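Local coordinates for protein enoyl-CoA hydratase (Geobacillus kaustophilus, PDB 2PPY) that probably adds water to enoyl-CoA thioesters in fatty-acid beta-oxidation, at residues G18-H23 / D45-D50; D95-S100 / L121-R126; Q152-L157 / D165-G170; E171-T174 / E180-L183. One frame throughout, in Å; residues are numbered along the deposited sequence.

Interaction 1: residues G18-H23 / D45-D50; sequences GIAEIH and DDIRFD
Ile47 is the one residue of 45-50 that meets strand 19-24, touching Ala20 and Ile22. The contact belongs to a beta-alpha-beta crossover in which helix 34-48 carries the chain from strand 19-24 to its parallel neighbour 55-60. Going along the helix end, Asp45 OD1 makes a salt bridge to Lys96, and Asp46 forms one with Lys15. Ile47 follows, its CG1 anti to the carbonyl carbon (chi1 -64°) and the branch then fully extended, which sends CD1 down onto the sheet. That methyl lies 4.0 Å from Ala20 CB and also 4.0 Å from Ile22 CD1, so two residues on one face of the strand share it. Val56, Ile53 and Gln102 also pack on Ile47. Glu21, between the two strand residues, points away from the helix, and its OE1 accepts a nearly straight bond from His23 NE2 (2.9 Å, 166°), on the anti side and 30° out of the carboxylate plane. Arg48 reaches Ser100 OG and, with NH1, Glu92 of the second subunit. At Phe49 the helix ends, although its N still reaches Asp45 O at 3.1 Å. Just beyond, Asp50 N bonds to Ile47 O at 3.1 Å.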
loop_
_atom_site.group_PDB
_atom_site.type_symbol
_atom_site.label_atom_id
_atom_site.label_comp_id
_atom_site.label_asym_id
_atom_site.label_seq_id
_atom_site.Cartn_x
_atom_site.Cartn_y
_atom_site.Cartn_z
ATOM N N GLY A 18 8.279 36.389 3.414
ATOM C CA GLY A 18 7.727 35.045 3.380
ATOM C C GLY A 18 8.070 34.196 2.170
ATOM O O GLY A 18 7.522 33.106 2.003
ATOM N N ILE A 19 8.967 34.684 1.321
ATOM C CA ILE A 19 9.372 33.933 0.138
ATOM C C ILE A 19 10.888 33.794 0.090
ATOM O O ILE A 19 11.620 34.733 0.406
ATOM C CB ILE A 19 8.917 34.626 -1.163
ATOM C CG1 ILE A 19 7.390 34.711 -1.206
ATOM C CG2 ILE A 19 9.438 33.860 -2.370
ATOM C CD1 ILE A 19 6.857 35.497 -2.389
ATOM N N ALA A 20 11.354 32.612 -0.293
ATOM C CA ALA A 20 12.781 32.361 -0.411
ATOM C C ALA A 20 13.037 31.926 -1.839
ATOM O O ALA A 20 12.282 31.130 -2.397
ATOM C CB ALA A 20 13.219 31.267 0.556
ATOM N N GLU A 21 14.085 32.466 -2.445
ATOM C CA GLU A 21 14.416 32.095 -3.808
ATOM C C GLU A 21 15.785 31.453 -3.795
ATOM O O GLU A 21 16.749 32.036 -3.305
ATOM C CB GLU A 21 14.443 33.315 -4.732
ATOM C CG GLU A 21 13.193 34.165 -4.713
ATOM C CD GLU A 21 13.141 35.137 -5.881
ATOM O OE1 GLU A 21 14.217 35.542 -6.366
ATOM O OE2 GLU A 21 12.026 35.503 -6.309
ATOM N N ILE A 22 15.860 30.238 -4.320
ATOM C CA ILE A 22 17.124 29.530 -4.387
ATOM C C ILE A 22 17.600 29.659 -5.826
ATOM O O ILE A 22 17.060 29.013 -6.730
ATOM C CB ILE A 22 16.953 28.039 -4.029
ATOM C CG1 ILE A 22 16.297 27.900 -2.651
ATOM C CG2 ILE A 22 18.311 27.353 -4.038
ATOM C CD1 ILE A 22 16.035 26.457 -2.220
ATOM N N HIS A 23 18.591 30.519 -6.043
ATOM C CA HIS A 23 19.126 30.721 -7.381
ATOM C C HIS A 23 20.286 29.778 -7.629
ATOM O O HIS A 23 21.205 29.687 -6.821
ATOM C CB HIS A 23 19.586 32.167 -7.565
ATOM C CG HIS A 23 18.462 33.150 -7.656
ATOM N ND1 HIS A 23 18.184 33.859 -8.806
ATOM C CD2 HIS A 23 17.541 33.538 -6.743
ATOM C CE1 HIS A 23 17.141 34.643 -8.595
ATOM N NE2 HIS A 23 16.733 34.468 -7.351
ATOM N N ASP A 45 17.156 22.682 4.789
ATOM C CA ASP A 45 17.131 22.631 6.251
ATOM C C ASP A 45 17.019 24.035 6.836
ATOM O O ASP A 45 16.221 24.280 7.742
ATOM C CB ASP A 45 18.388 21.949 6.806
ATOM C CG ASP A 45 18.383 20.451 6.594
ATOM O OD1 ASP A 45 17.284 19.867 6.497
ATOM O OD2 ASP A 45 19.476 19.851 6.542
ATOM N N ASP A 46 17.821 24.957 6.312
ATOM C CA ASP A 46 17.790 26.337 6.782
ATOM C C ASP A 46 16.393 26.925 6.654
ATOM O O ASP A 46 15.851 27.478 7.609
ATOM C CB ASP A 46 18.751 27.206 5.977
ATOM C CG ASP A 46 18.647 28.672 6.351
ATOM O OD1 ASP A 46 19.080 29.028 7.466
ATOM O OD2 ASP A 46 18.119 29.464 5.541
ATOM N N ILE A 47 15.819 26.807 5.460
ATOM C CA ILE A 47 14.491 27.337 5.194
ATOM C C ILE A 47 13.422 26.709 6.081
ATOM O O ILE A 47 12.492 27.396 6.512
ATOM C CB ILE A 47 14.124 27.163 3.705
ATOM C CG1 ILE A 47 15.083 27.999 2.847
ATOM C CG2 ILE A 47 12.684 27.595 3.463
ATOM C CD1 ILE A 47 14.949 27.792 1.357
ATOM N N ARG A 48 13.558 25.412 6.359
ATOM C CA ARG A 48 12.602 24.705 7.212
ATOM C C ARG A 48 12.562 25.324 8.603
ATOM O O ARG A 48 11.494 25.537 9.169
ATOM C CB ARG A 48 12.991 23.231 7.368
ATOM C CG ARG A 48 12.546 22.286 6.272
ATOM C CD ARG A 48 13.109 20.903 6.581
ATOM N NE ARG A 48 12.566 19.839 5.741
ATOM C CZ ARG A 48 12.806 18.549 5.950
ATOM N NH1 ARG A 48 13.575 18.177 6.965
ATOM N NH2 ARG A 48 12.275 17.630 5.157
ATOM N N PHE A 49 13.739 25.594 9.158
ATOM C CA PHE A 49 13.835 26.160 10.495
ATOM C C PHE A 49 13.572 27.660 10.532
ATOM O O PHE A 49 13.757 28.299 11.567
ATOM C CB PHE A 49 15.209 25.841 11.095
ATOM C CG PHE A 49 15.308 24.457 11.672
ATOM C CD1 PHE A 49 15.038 24.229 13.021
ATOM C CD2 PHE A 49 15.658 23.375 10.870
ATOM C CE1 PHE A 49 15.117 22.948 13.563
ATOM C CE2 PHE A 49 15.740 22.089 11.402
ATOM C CZ PHE A 49 15.469 21.877 12.752
ATOM N N ASP A 50 13.139 28.218 9.406
ATOM C CA ASP A 50 12.834 29.644 9.323
ATOM C C ASP A 50 11.323 29.803 9.174
ATOM O O ASP A 50 10.798 29.764 8.065
ATOM C CB ASP A 50 13.537 30.270 8.120
ATOM C CG ASP A 50 13.425 31.786 8.102
ATOM O OD1 ASP A 50 12.508 32.324 8.755
ATOM O OD2 ASP A 50 14.247 32.436 7.424
#

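Interaction 2: residues D95-S100 / L121-R126; sequences DKIARS and LACDLR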
loop_
_atom_site.group_PDB
_atom_site.type_symbol
_atom_site.label_atom_id
_atom_site.label_comp_id
_atom_site.label_asym_id
_atom_site.label_seq_id
_atom_site.Cartn_x
_atom_site.Cartn_y
_atom_site.Cartn_z
ATOM N N ASP A 95 13.676 14.233 -1.549
ATOM C CA ASP A 95 12.548 13.728 -0.765
ATOM C C ASP A 95 12.100 14.703 0.329
ATOM O O ASP A 95 10.921 14.736 0.693
ATOM C CB ASP A 95 12.891 12.384 -0.097
ATOM C CG ASP A 95 13.201 11.281 -1.096
ATOM O OD1 ASP A 95 12.684 11.324 -2.231
ATOM O OD2 ASP A 95 13.955 10.353 -0.729
ATOM N N LYS A 96 13.040 15.482 0.858
ATOM C CA LYS A 96 12.742 16.433 1.928
ATOM C C LYS A 96 11.732 17.531 1.574
ATOM O O LYS A 96 11.046 18.055 2.450
ATOM C CB LYS A 96 14.049 17.054 2.433
ATOM C CG LYS A 96 14.985 16.006 3.037
ATOM C CD LYS A 96 16.366 16.538 3.403
ATOM C CE LYS A 96 16.335 17.434 4.634
ATOM N NZ LYS A 96 17.698 17.556 5.235
ATOM N N ILE A 97 11.631 17.868 0.293
ATOM C CA ILE A 97 10.711 18.910 -0.153
ATOM C C ILE A 97 9.239 18.591 0.140
ATOM O O ILE A 97 8.504 19.438 0.650
ATOM C CB ILE A 97 10.889 19.180 -1.674
ATOM C CG1 ILE A 97 12.302 19.706 -1.936
ATOM C CG2 ILE A 97 9.860 20.197 -2.156
ATOM C CD1 ILE A 97 12.633 19.898 -3.396
ATOM N N ALA A 98 8.809 17.376 -0.178
ATOM C CA ALA A 98 7.426 16.978 0.061
ATOM C C ALA A 98 7.078 17.007 1.549
ATOM O O ALA A 98 5.912 17.120 1.911
ATOM C CB ALA A 98 7.180 15.584 -0.504
ATOM N N ARG A 99 8.090 16.904 2.405
ATOM C CA ARG A 99 7.868 16.914 3.846
ATOM C C ARG A 99 7.980 18.309 4.456
ATOM O O ARG A 99 7.647 18.495 5.627
ATOM C CB ARG A 99 8.871 15.985 4.542
ATOM C CG ARG A 99 8.906 14.579 3.979
ATOM C CD ARG A 99 9.787 13.656 4.809
ATOM N NE ARG A 99 10.031 12.394 4.114
ATOM C CZ ARG A 99 11.216 12.011 3.649
ATOM N NH1 ARG A 99 12.284 12.787 3.809
ATOM N NH2 ARG A 99 11.330 10.858 3.007
ATOM N N SER A 100 8.455 19.278 3.672
ATOM C CA SER A 100 8.633 20.653 4.151
ATOM C C SER A 100 7.346 21.484 4.206
ATOM O O SER A 100 6.448 21.317 3.385
ATOM C CB SER A 100 9.663 21.377 3.278
ATOM O OG SER A 100 10.918 20.720 3.322
ATOM N N LEU A 121 10.760 17.794 -10.602
ATOM C CA LEU A 121 9.669 16.861 -10.320
ATOM C C LEU A 121 9.444 16.730 -8.817
ATOM O O LEU A 121 8.326 16.461 -8.372
ATOM C CB LEU A 121 9.974 15.475 -10.908
ATOM C CG LEU A 121 9.868 15.292 -12.429
ATOM C CD1 LEU A 121 10.436 13.934 -12.843
ATOM C CD2 LEU A 121 8.413 15.406 -12.854
ATOM N N ALA A 122 10.510 16.927 -8.041
ATOM C CA ALA A 122 10.434 16.825 -6.582
ATOM C C ALA A 122 9.792 18.058 -5.940
ATOM O O ALA A 122 9.432 18.033 -4.767
ATOM C CB ALA A 122 11.823 16.590 -6.000
ATOM N N CYS A 123 9.654 19.137 -6.707
ATOM C CA CYS A 123 9.020 20.347 -6.192
ATOM C C CYS A 123 7.501 20.177 -6.281
ATOM O O CYS A 123 7.015 19.325 -7.025
ATOM C CB CYS A 123 9.456 21.569 -7.003
ATOM S SG CYS A 123 11.217 21.961 -6.873
ATOM N N ASP A 124 6.760 20.986 -5.529
ATOM C CA ASP A 124 5.298 20.907 -5.511
ATOM C C ASP A 124 4.639 21.387 -6.803
ATOM O O ASP A 124 3.591 20.873 -7.196
ATOM C CB ASP A 124 4.741 21.716 -4.328
ATOM C CG ASP A 124 5.328 21.279 -2.995
ATOM O OD1 ASP A 124 5.405 20.057 -2.765
ATOM O OD2 ASP A 124 5.706 22.148 -2.176
ATOM N N LEU A 125 5.250 22.372 -7.456
ATOM C CA LEU A 125 4.710 22.920 -8.696
ATOM C C LEU A 125 5.830 23.252 -9.675
ATOM O O LEU A 125 6.967 23.471 -9.273
ATOM C CB LEU A 125 3.911 24.195 -8.406
ATOM C CG LEU A 125 2.705 24.126 -7.465
ATOM C CD1 LEU A 125 2.323 25.536 -7.011
ATOM C CD2 LEU A 125 1.543 23.439 -8.164
ATOM N N ARG A 126 5.491 23.304 -10.960
ATOM C CA ARG A 126 6.455 23.623 -12.007
ATOM C C ARG A 126 5.867 24.630 -12.994
ATOM O O ARG A 126 4.843 24.355 -13.616
ATOM C CB ARG A 126 6.855 22.347 -12.756
ATOM C CG ARG A 126 7.727 21.387 -11.943
ATOM C CD ARG A 126 7.565 19.955 -12.437
ATOM N NE ARG A 126 6.230 19.451 -12.127
ATOM C CZ ARG A 126 5.817 19.139 -10.901
ATOM N NH1 ARG A 126 6.638 19.272 -9.865
ATOM N NH2 ARG A 126 4.575 18.716 -10.704
HETATM O O HOH W 1 9.809 15.965 -2.688
#
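Ile97, near the C-terminal end of helix 80-99, stands 6.4 Å from Cys123, CA to CA, where the chain turns out of helix 115-121 toward strand 125-129. Its side chain does nearly all the touching. The CG2 methyl, anti to the backbone N, settles against the carbonyl of Ala122, 3.4 Å from Ala122 O, and also meets the backbone at Cys123 CA. The other branch runs past that oxygen to place CD1 4.3 Å from both Ala122 CB and Cys123 SG. Ala122 O accepts a hydrogen bond from a water at 3.0 Å, and that water takes a weak bond from Ala98 N, so solvent bridges the two backbones beside the isoleucine. Each segment is braced from within. Ser100 OG donates to Lys96 O (2.8 Å) from above the carbonyl plane, tying down the helix end. Arg126 NH1 reaches back to Cys123 O at 2.9 Å in a bent bond (136°), with the oxygen at the edge of the guanidinium, close to its plane. Asp124 OD2 is held by Tyr104 N and Lys216 NZ, and the same lysine bonds Ile97 O, clamping both segments together. The end of helix 80-99 thus packs on the turn linking helix 115-121 to strand 125-129, within the alpha/beta core of the crotonase fold.

Interaction 3: residues Q152-L157 / D165-G170; sequences QRLARL and DMNITG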
loop_
_atom_site.group_PDB
_atom_site.type_symbol
_atom_site.label_atom_id
_atom_site.label_comp_id
_atom_site.label_asym_id
_atom_site.label_seq_id
_atom_site.Cartn_x
_atom_site.Cartn_y
_atom_site.Cartn_z
ATOM N N GLN A 152 10.178 7.197 -11.259
ATOM C CA GLN A 152 9.058 7.095 -10.342
ATOM C C GLN A 152 8.138 8.315 -10.276
ATOM O O GLN A 152 6.917 8.178 -10.351
ATOM C CB GLN A 152 9.585 6.748 -8.945
ATOM C CG GLN A 152 10.339 5.422 -8.907
ATOM C CD GLN A 152 9.584 4.302 -9.629
ATOM O OE1 GLN A 152 10.053 3.766 -10.632
ATOM N NE2 GLN A 152 8.409 3.954 -9.120
ATOM N N ARG A 153 8.710 9.508 -10.134
ATOM C CA ARG A 153 7.888 10.706 -10.054
ATOM C C ARG A 153 7.238 11.053 -11.391
ATOM O O ARG A 153 6.092 11.507 -11.426
ATOM C CB ARG A 153 8.701 11.896 -9.526
ATOM C CG ARG A 153 9.136 11.756 -8.057
ATOM C CD ARG A 153 9.475 13.117 -7.439
ATOM N NE ARG A 153 9.734 13.028 -6.002
ATOM C CZ ARG A 153 10.881 12.618 -5.467
ATOM N NH1 ARG A 153 11.893 12.264 -6.247
ATOM N NH2 ARG A 153 11.012 12.543 -4.148
ATOM N N LEU A 154 7.946 10.835 -12.495
ATOM C CA LEU A 154 7.361 11.129 -13.804
ATOM C C LEU A 154 6.133 10.249 -14.034
ATOM O O LEU A 154 5.100 10.722 -14.504
ATOM C CB LEU A 154 8.363 10.886 -14.941
ATOM C CG LEU A 154 7.902 11.419 -16.309
ATOM C CD1 LEU A 154 7.657 12.921 -16.210
ATOM C CD2 LEU A 154 8.953 11.133 -17.370
ATOM N N ALA A 155 6.255 8.968 -13.697
ATOM C CA ALA A 155 5.159 8.026 -13.877
ATOM C C ALA A 155 3.940 8.426 -13.059
ATOM O O ALA A 155 2.814 8.354 -13.544
ATOM C CB ALA A 155 5.609 6.612 -13.495
ATOM N N ARG A 156 4.169 8.848 -11.822
ATOM C CA ARG A 156 3.082 9.253 -10.941
ATOM C C ARG A 156 2.466 10.577 -11.375
ATOM O O ARG A 156 1.271 10.799 -11.199
ATOM C CB ARG A 156 3.582 9.354 -9.492
ATOM C CG ARG A 156 3.879 7.988 -8.850
ATOM C CD ARG A 156 4.655 8.107 -7.538
ATOM N NE ARG A 156 4.820 6.812 -6.875
ATOM C CZ ARG A 156 5.538 5.798 -7.354
ATOM N NH1 ARG A 156 6.177 5.916 -8.509
ATOM N NH2 ARG A 156 5.609 4.656 -6.682
ATOM N N LEU A 157 3.276 11.454 -11.956
ATOM C CA LEU A 157 2.766 12.751 -12.386
ATOM C C LEU A 157 2.001 12.708 -13.708
ATOM O O LEU A 157 0.871 13.190 -13.778
ATOM C CB LEU A 157 3.908 13.770 -12.498
ATOM C CG LEU A 157 3.497 15.202 -12.871
ATOM C CD1 LEU A 157 2.607 15.788 -11.779
ATOM C CD2 LEU A 157 4.737 16.066 -13.058
ATOM N N ASP A 165 7.290 5.655 -22.033
ATOM C CA ASP A 165 7.616 6.084 -23.386
ATOM C C ASP A 165 8.726 7.130 -23.367
ATOM O O ASP A 165 9.744 6.974 -24.044
ATOM C CB ASP A 165 6.346 6.627 -24.056
ATOM C CG ASP A 165 6.611 7.280 -25.399
ATOM O OD1 ASP A 165 7.575 6.891 -26.097
ATOM O OD2 ASP A 165 5.828 8.181 -25.766
HETATM N N MSE A 166 8.548 8.186 -22.577
HETATM C CA MSE A 166 9.556 9.240 -22.508
HETATM C C MSE A 166 10.913 8.781 -21.994
HETATM O O MSE A 166 11.944 9.219 -22.503
HETATM C CB MSE A 166 9.063 10.409 -21.646
HETATM C CG MSE A 166 8.045 11.299 -22.338
HETATM SE SE MSE A 166 7.539 12.816 -21.260
HETATM C CE MSE A 166 9.153 13.874 -21.402
ATOM N N ASN A 167 10.913 7.905 -20.989
ATOM C CA ASN A 167 12.155 7.402 -20.402
ATOM C C ASN A 167 12.950 6.440 -21.292
ATOM O O ASN A 167 14.179 6.542 -21.365
ATOM C CB ASN A 167 11.866 6.716 -19.056
ATOM C CG ASN A 167 11.798 7.696 -17.888
ATOM O OD1 ASN A 167 12.816 8.029 -17.277
ATOM N ND2 ASN A 167 10.597 8.167 -17.580
ATOM N N ILE A 168 12.274 5.506 -21.961
ATOM C CA ILE A 168 12.990 4.546 -22.801
ATOM C C ILE A 168 13.516 5.139 -24.113
ATOM O O ILE A 168 14.496 4.639 -24.664
ATOM C CB ILE A 168 12.139 3.285 -23.121
ATOM C CG1 ILE A 168 10.916 3.663 -23.951
ATOM C CG2 ILE A 168 11.732 2.579 -21.821
ATOM C CD1 ILE A 168 10.111 2.465 -24.398
ATOM N N THR A 169 12.875 6.194 -24.614
ATOM C CA THR A 169 13.337 6.836 -25.846
ATOM C C THR A 169 14.325 7.947 -25.480
ATOM O O THR A 169 15.268 8.216 -26.212
ATOM C CB THR A 169 12.177 7.474 -26.654
ATOM O OG1 THR A 169 11.636 8.581 -25.923
ATOM C CG2 THR A 169 11.078 6.459 -26.927
ATOM N N GLY A 170 14.093 8.587 -24.336
ATOM C CA GLY A 170 14.966 9.655 -23.879
ATOM C C GLY A 170 14.685 10.971 -24.571
ATOM O O GLY A 170 15.413 11.949 -24.402
#
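Leu154 joins helix 150-158 to helix 160-169, touching Met166 and Asn167 through a single methyl, CD2. Two residues earlier, at Gln152, the first helix is braced by its own chain: Gln152 O takes the usual helical bond from Arg156 N (3.2 Å) and a second from Arg156 NH1 (3.0 Å), and the two donors come from opposite faces of the carbonyl plane. The oxygen lies at the edge of the guanidinium, nearly in its plane. Leu154 follows, with CG anti to the backbone N (chi1 -169°), a setting that throws the branch out toward the second helix. CD2 comes to 3.4 Å from Asn167 ND2, a close van der Waals approach in which the two side chains slide past each other in opposite directions. The amide nitrogen is not left wanting, since it donates to Ala163 O one turn back in its own helix. The same methyl rests 4.3 Å from Met166 CB, the residue being modelled as selenomethionine. Past Leu154, Arg156 NH2 reaches the carbonyl oxygens of Gly222 and Met225 of the fourth subunit. The second helix stops at Gly170, whose N still bonds to Met166 O (2.9 Å) while its phi turns positive. The two helices are consecutive in the chain, with Ala163 of the second also packing on Leu154 and Ala155, while Leu137, from a loop, touches both Leu154 and Asn167 and Leu183 backs Leu154.

Interaction 4: residues E171-T174 / E180-L183; sequences ETIT and EIGL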
loop_
_atom_site.group_PDB
_atom_site.type_symbol
_atom_site.label_atom_id
_atom_site.label_comp_id
_atom_site.label_asym_id
_atom_site.label_seq_id
_atom_site.Cartn_x
_atom_site.Cartn_y
_atom_site.Cartn_z
ATOM N N GLU A 171 13.617 11.003 -25.355
ATOM C CA GLU A 171 13.264 12.208 -26.085
ATOM C C GLU A 171 12.655 13.305 -25.228
ATOM O O GLU A 171 11.847 13.050 -24.339
ATOM C CB GLU A 171 12.341 11.848 -27.254
ATOM C CG GLU A 171 13.112 11.381 -28.490
ATOM C CD GLU A 171 12.267 10.585 -29.465
ATOM O OE1 GLU A 171 11.122 10.993 -29.746
ATOM O OE2 GLU A 171 12.760 9.549 -29.961
ATOM N N THR A 172 13.068 14.535 -25.505
ATOM C CA THR A 172 12.585 15.695 -24.778
ATOM C C THR A 172 11.421 16.346 -25.523
ATOM O O THR A 172 11.254 16.158 -26.728
ATOM C CB THR A 172 13.717 16.726 -24.591
ATOM O OG1 THR A 172 14.169 17.180 -25.873
ATOM C CG2 THR A 172 14.894 16.093 -23.855
ATOM N N ILE A 173 10.610 17.109 -24.799
ATOM C CA ILE A 173 9.465 17.776 -25.397
ATOM C C ILE A 173 9.511 19.282 -25.153
ATOM O O ILE A 173 10.434 19.786 -24.519
ATOM C CB ILE A 173 8.145 17.200 -24.838
ATOM C CG1 ILE A 173 8.102 17.362 -23.317
ATOM C CG2 ILE A 173 8.027 15.730 -25.212
ATOM C CD1 ILE A 173 6.811 16.868 -22.684
ATOM N N THR A 174 8.509 19.993 -25.655
ATOM C CA THR A 174 8.433 21.441 -25.499
ATOM C C THR A 174 7.634 21.812 -24.258
ATOM O O THR A 174 6.953 20.970 -23.671
ATOM C CB THR A 174 7.734 22.098 -26.711
ATOM O OG1 THR A 174 6.380 21.633 -26.791
ATOM C CG2 THR A 174 8.462 21.753 -28.009
ATOM N N GLU A 180 0.361 20.174 -21.685
ATOM C CA GLU A 180 -0.762 19.317 -22.024
ATOM C C GLU A 180 -0.745 17.949 -21.345
ATOM O O GLU A 180 -1.807 17.391 -21.075
ATOM C CB GLU A 180 -0.891 19.178 -23.544
ATOM C CG GLU A 180 0.389 18.864 -24.277
ATOM C CD GLU A 180 0.329 19.276 -25.740
ATOM O OE1 GLU A 180 0.364 20.495 -26.020
ATOM O OE2 GLU A 180 0.239 18.383 -26.610
ATOM N N ILE A 181 0.432 17.409 -21.039
ATOM C CA ILE A 181 0.458 16.108 -20.372
ATOM C C ILE A 181 0.539 16.243 -18.849
ATOM O O ILE A 181 0.599 15.243 -18.131
ATOM C CB ILE A 181 1.623 15.222 -20.859
ATOM C CG1 ILE A 181 2.965 15.848 -20.475
ATOM C CG2 ILE A 181 1.521 15.020 -22.361
ATOM C CD1 ILE A 181 4.163 14.952 -20.789
ATOM N N GLY A 182 0.535 17.480 -18.364
ATOM C CA GLY A 182 0.594 17.714 -16.931
ATOM C C GLY A 182 1.986 17.705 -16.324
ATOM O O GLY A 182 2.125 17.616 -15.106
ATOM N N LEU A 183 3.015 17.805 -17.160
ATOM C CA LEU A 183 4.393 17.812 -16.669
ATOM C C LEU A 183 4.702 19.123 -15.938
ATOM O O LEU A 183 5.504 19.148 -15.005
ATOM C CB LEU A 183 5.374 17.630 -17.828
ATOM C CG LEU A 183 6.609 16.756 -17.576
ATOM C CD1 LEU A 183 7.687 17.144 -18.573
ATOM C CD2 LEU A 183 7.129 16.922 -16.164
#
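Leu183 O probably accepts a hydrogen bond from Arg126 NE, which helps hold the backbone of a residue whose side chain packs on Ile173. The contact itself is wholly apolar. Ile173 and Ile181 reach toward each other tip to tip, CD1 to CD1 at 3.8 Å. Both have CG1 lodged between the backbone N and the carbonyl carbon (chi1 58° in Ile173, 65° in Ile181), the crowded position, and both then run out fully extended, which carries each end methyl toward the other segment. Leu183 comes in as a third partner, its CD1 4.2 Å from Ile173 CD1, so that one methyl of Ile173 serves two residues across the contact. Around them, Ile135 bonds the backbone of Ile173 and packs on its side chain as well as on Leu183, while Leu154, Leu157, Leu117 and Leu121 cover Leu183. What brings the two segments together is the short helix 175-181, closed at both ends. Thr174 is its N-cap: its side chain caps a backbone N of the first turn, and Glu177 OE1 in turn takes the N-H of Thr174, consistent with a capping box. At the far end Gly182 has positive phi and makes two bonds back into the last turn, a Schellman motif. Ala178 is touched by Ile173 before the helix and by Leu183 after it, the apolar contacts that typically accompany these two caps: a hydrophobic staple at the N-terminus and its Schellman counterpart at the C-terminus.

From the N terminus the four contacts close one after another, with none nesting or crossing. Interaction 1 closes the 21 residues between strand 19-24 and the end of helix 34-48, the first half of the crossover, and interaction 2 the 20 that include strand 103-108 and helix 115-121. Interactions 3 and 4 close short connections of seven and five, largely helical, residues on the far side of the chain's centre from interaction 1. Salt bridges join the series: Asp45 to Lys96 links interactions 1 and 2, Asp95 to Arg153 interactions 2 and 3. Leu121 packs on Leu157, and Met166 lies against both Ile173 and Ile181, so the helices of 150-183 are tied to the core through helix 115-121.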